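Local coordinates for protein phosphoserine phosphatase (Thermococcus onnurineus, PDB 4AP9) that probably removes the phosphate from L-phosphoserine with the aid of magnesium, the last step of L-serine biosynthesis, as a member of the haloacid dehalogenase superfamily, at residues A[60-64]-A[131-135]. Residues are numbered along the deposited sequence; the frame is centred on the assembly and turned at random.
Sequences VGLIR and FQGIR
V60, on helix 52-62, and I63, in the loop that follows, close on F131 of strand 130-135 in a buried, mainly apolar contact on the outermost strand that this chain gives the sheet. The broad, flat F131 ring offers I63 a face and V60 O an edge, and also meets A124. Its CG lies anti to the backbone N (chi1 -179°), which sets the ring beside I63 and V60. I63 CG1 stands between its backbone N and carbonyl carbon (chi1 62°), laying the flexible CG1-CD1 arm along CE2 and CD2, with CG1 3.6 Å from F131 CE2. CD1 covers the face in a CH-pi contact, 3.9 Å from the centroid, while G133 N lies above the opposite face, toward the rim. V60 O approaches the ring edge in plane, 3.7 Å from F131 CE2. Branched V60 serves two neighbours: CG1 rests on G133 CA at 3.8 Å, and CG2 meets I134 CG2 at 4.0 Å. One water donates to V60 O at 3.1 Å and, weakly, to Q132 O, bridging the two backbones. Farther out, the aliphatic part of R64 passes Q132, with CG 3.7 Å from OE1. G133 to R135 join a parallel ladder with a strand of the second subunit. Here the helical cap, inserted between strands 11-15 and 97-102, meets the β-hairpin 118-127/130-135 that extends the Rossmann-like sheet, as in haloacid dehalogenase-type phosphatases.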
ATOM      1  N   VAL A  60      31.792  11.854  16.983  1.00 13.84           N
ATOM      2  CA  VAL A  60      31.173  12.043  18.292  1.00 15.70           C
ATOM      3  C   VAL A  60      32.095  11.537  19.399  1.00 16.31           C
ATOM      4  O   VAL A  60      32.256  12.186  20.433  1.00 16.79           O
ATOM      5  CB  VAL A  60      29.830  11.336  18.364  1.00 14.39           C
ATOM      6  CG1 VAL A  60      29.383  11.149  19.826  1.00 15.79           C
ATOM      7  CG2 VAL A  60      28.818  12.124  17.574  1.00 12.60           C
ATOM      8  N   GLY A  61      32.709  10.384  19.148  1.00 17.95           N
ATOM      9  CA  GLY A  61      33.637   9.772  20.069  1.00 18.16           C
ATOM     10  C   GLY A  61      34.835  10.653  20.360  1.00 19.29           C
ATOM     11  O   GLY A  61      35.311  10.711  21.497  1.00 20.32           O
ATOM     12  N   LEU A  62      35.315  11.347  19.334  1.00 19.62           N
ATOM     13  CA  LEU A  62      36.493  12.190  19.469  1.00 17.16           C
ATOM     14  C   LEU A  62      36.253  13.483  20.259  1.00 19.80           C
ATOM     15  O   LEU A  62      37.211  14.163  20.623  1.00 20.90           O
ATOM     16  CB  LEU A  62      37.099  12.510  18.095  1.00 15.65           C
ATOM     17  CG  LEU A  62      37.775  11.337  17.374  1.00 19.80           C
ATOM     18  CD1 LEU A  62      37.899  11.587  15.884  1.00 18.92           C
ATOM     19  CD2 LEU A  62      39.134  11.066  17.980  1.00 20.73           C
ATOM     20  N   ILE A  63      34.996  13.837  20.512  1.00 16.95           N
ATOM     21  CA  ILE A  63      34.748  14.985  21.381  1.00 16.33           C
ATOM     22  C   ILE A  63      34.117  14.610  22.721  1.00 17.78           C
ATOM     23  O   ILE A  63      33.660  15.474  23.467  1.00 16.89           O
ATOM     24  CB  ILE A  63      33.950  16.131  20.688  1.00 19.09           C
ATOM     25  CG1 ILE A  63      32.554  15.671  20.256  1.00 16.38           C
ATOM     26  CG2 ILE A  63      34.743  16.723  19.520  1.00 16.57           C
ATOM     27  CD1 ILE A  63      31.580  16.820  19.982  1.00 16.60           C
ATOM     28  N   ARG A  64      34.104  13.317  23.028  1.00 17.42           N
ATOM     29  CA  ARG A  64      33.628  12.880  24.337  1.00 19.61           C
ATOM     30  C   ARG A  64      34.376  13.673  25.404  1.00 19.56           C
ATOM     31  O   ARG A  64      35.596  13.839  25.312  1.00 16.64           O
ATOM     32  CB  ARG A  64      33.856  11.384  24.525  1.00 21.83           C
ATOM     33  CG  ARG A  64      33.044  10.775  25.653  1.00 28.01           C
ATOM     34  CD  ARG A  64      33.476   9.352  25.907  1.00 35.50           C
ATOM     35  NE  ARG A  64      34.884   9.295  26.287  1.00 42.41           N
ATOM     36  CZ  ARG A  64      35.678   8.249  26.081  1.00 48.46           C
ATOM     37  NH1 ARG A  64      35.207   7.158  25.489  1.00 44.52           N
ATOM     38  NH2 ARG A  64      36.949   8.301  26.464  1.00 51.67           N
ATOM     39  N   PHE A 131      30.300  16.559  27.460  1.00 16.23           N
ATOM     40  CA  PHE A 131      29.649  15.920  26.315  1.00 17.04           C
ATOM     41  C   PHE A 131      29.837  14.412  26.364  1.00 17.09           C
ATOM     42  O   PHE A 131      30.963  13.913  26.443  1.00 18.38           O
ATOM     43  CB  PHE A 131      30.192  16.501  25.002  1.00 15.32           C
ATOM     44  CG  PHE A 131      29.570  15.920  23.761  1.00 15.59           C
ATOM     45  CD1 PHE A 131      28.354  16.389  23.292  1.00 16.58           C
ATOM     46  CD2 PHE A 131      30.215  14.913  23.054  1.00 16.69           C
ATOM     47  CE1 PHE A 131      27.782  15.868  22.130  1.00 16.27           C
ATOM     48  CE2 PHE A 131      29.643  14.375  21.900  1.00 15.57           C
ATOM     49  CZ  PHE A 131      28.430  14.860  21.441  1.00 15.18           C
ATOM     50  N   GLN A 132      28.730  13.683  26.313  1.00 17.34           N
ATOM     51  CA  GLN A 132      28.795  12.223  26.331  1.00 18.67           C
ATOM     52  C   GLN A 132      28.473  11.543  24.998  1.00 19.37           C
ATOM     53  O   GLN A 132      28.990  10.470  24.721  1.00 23.32           O
ATOM     54  CB  GLN A 132      27.892  11.650  27.429  1.00 20.97           C
ATOM     55  CG  GLN A 132      28.448  11.812  28.826  1.00 25.66           C
ATOM     56  CD  GLN A 132      29.953  11.687  28.864  1.00 28.37           C
ATOM     57  OE1 GLN A 132      30.530  10.726  28.346  1.00 27.42           O
ATOM     58  NE2 GLN A 132      30.606  12.671  29.473  1.00 32.31           N
ATOM     59  N   GLY A 133      27.621  12.156  24.182  1.00 15.76           N
ATOM     60  CA  GLY A 133      27.232  11.539  22.924  1.00 15.64           C
ATOM     61  C   GLY A 133      26.102  12.265  22.221  1.00 13.15           C
ATOM     62  O   GLY A 133      25.746  13.392  22.591  1.00 14.05           O
ATOM     63  N   ILE A 134      25.557  11.625  21.190  1.00 11.18           N
ATOM     64  CA  ILE A 134      24.520  12.233  20.360  1.00 12.24           C
ATOM     65  C   ILE A 134      23.175  11.514  20.506  1.00 13.72           C
ATOM     66  O   ILE A 134      23.130  10.295  20.628  1.00 15.46           O
ATOM     67  CB  ILE A 134      24.943  12.237  18.876  1.00 12.85           C
ATOM     68  CG1 ILE A 134      23.949  13.036  18.015  1.00 13.31           C
ATOM     69  CG2 ILE A 134      25.120  10.817  18.367  1.00 14.04           C
ATOM     70  CD1 ILE A 134      24.471  13.335  16.589  1.00 12.84           C
ATOM     71  N   ARG A 135      22.096  12.284  20.513  1.00 12.98           N
ATOM     72  CA  ARG A 135      20.758  11.724  20.402  1.00 13.18           C
ATOM     73  C   ARG A 135      20.383  11.824  18.938  1.00 13.25           C
ATOM     74  O   ARG A 135      20.199  12.932  18.431  1.00 12.82           O
ATOM     75  CB  ARG A 135      19.739  12.533  21.215  1.00 14.04           C
ATOM     76  CG  ARG A 135      20.016  12.653  22.708  1.00 19.19           C
ATOM     77  CD  ARG A 135      18.746  13.130  23.446  1.00 22.89           C
ATOM     78  NE  ARG A 135      19.068  13.884  24.657  1.00 28.48           N
ATOM     79  CZ  ARG A 135      19.370  13.319  25.829  1.00 31.72           C
ATOM     80  NH1 ARG A 135      19.399  11.991  25.937  1.00 28.39           N
ATOM     81  NH2 ARG A 135      19.657  14.073  26.890  1.00 32.18           N
TER
HETATM   82  O   HOH W   1      31.098  11.151  23.142  1.00 25.99           O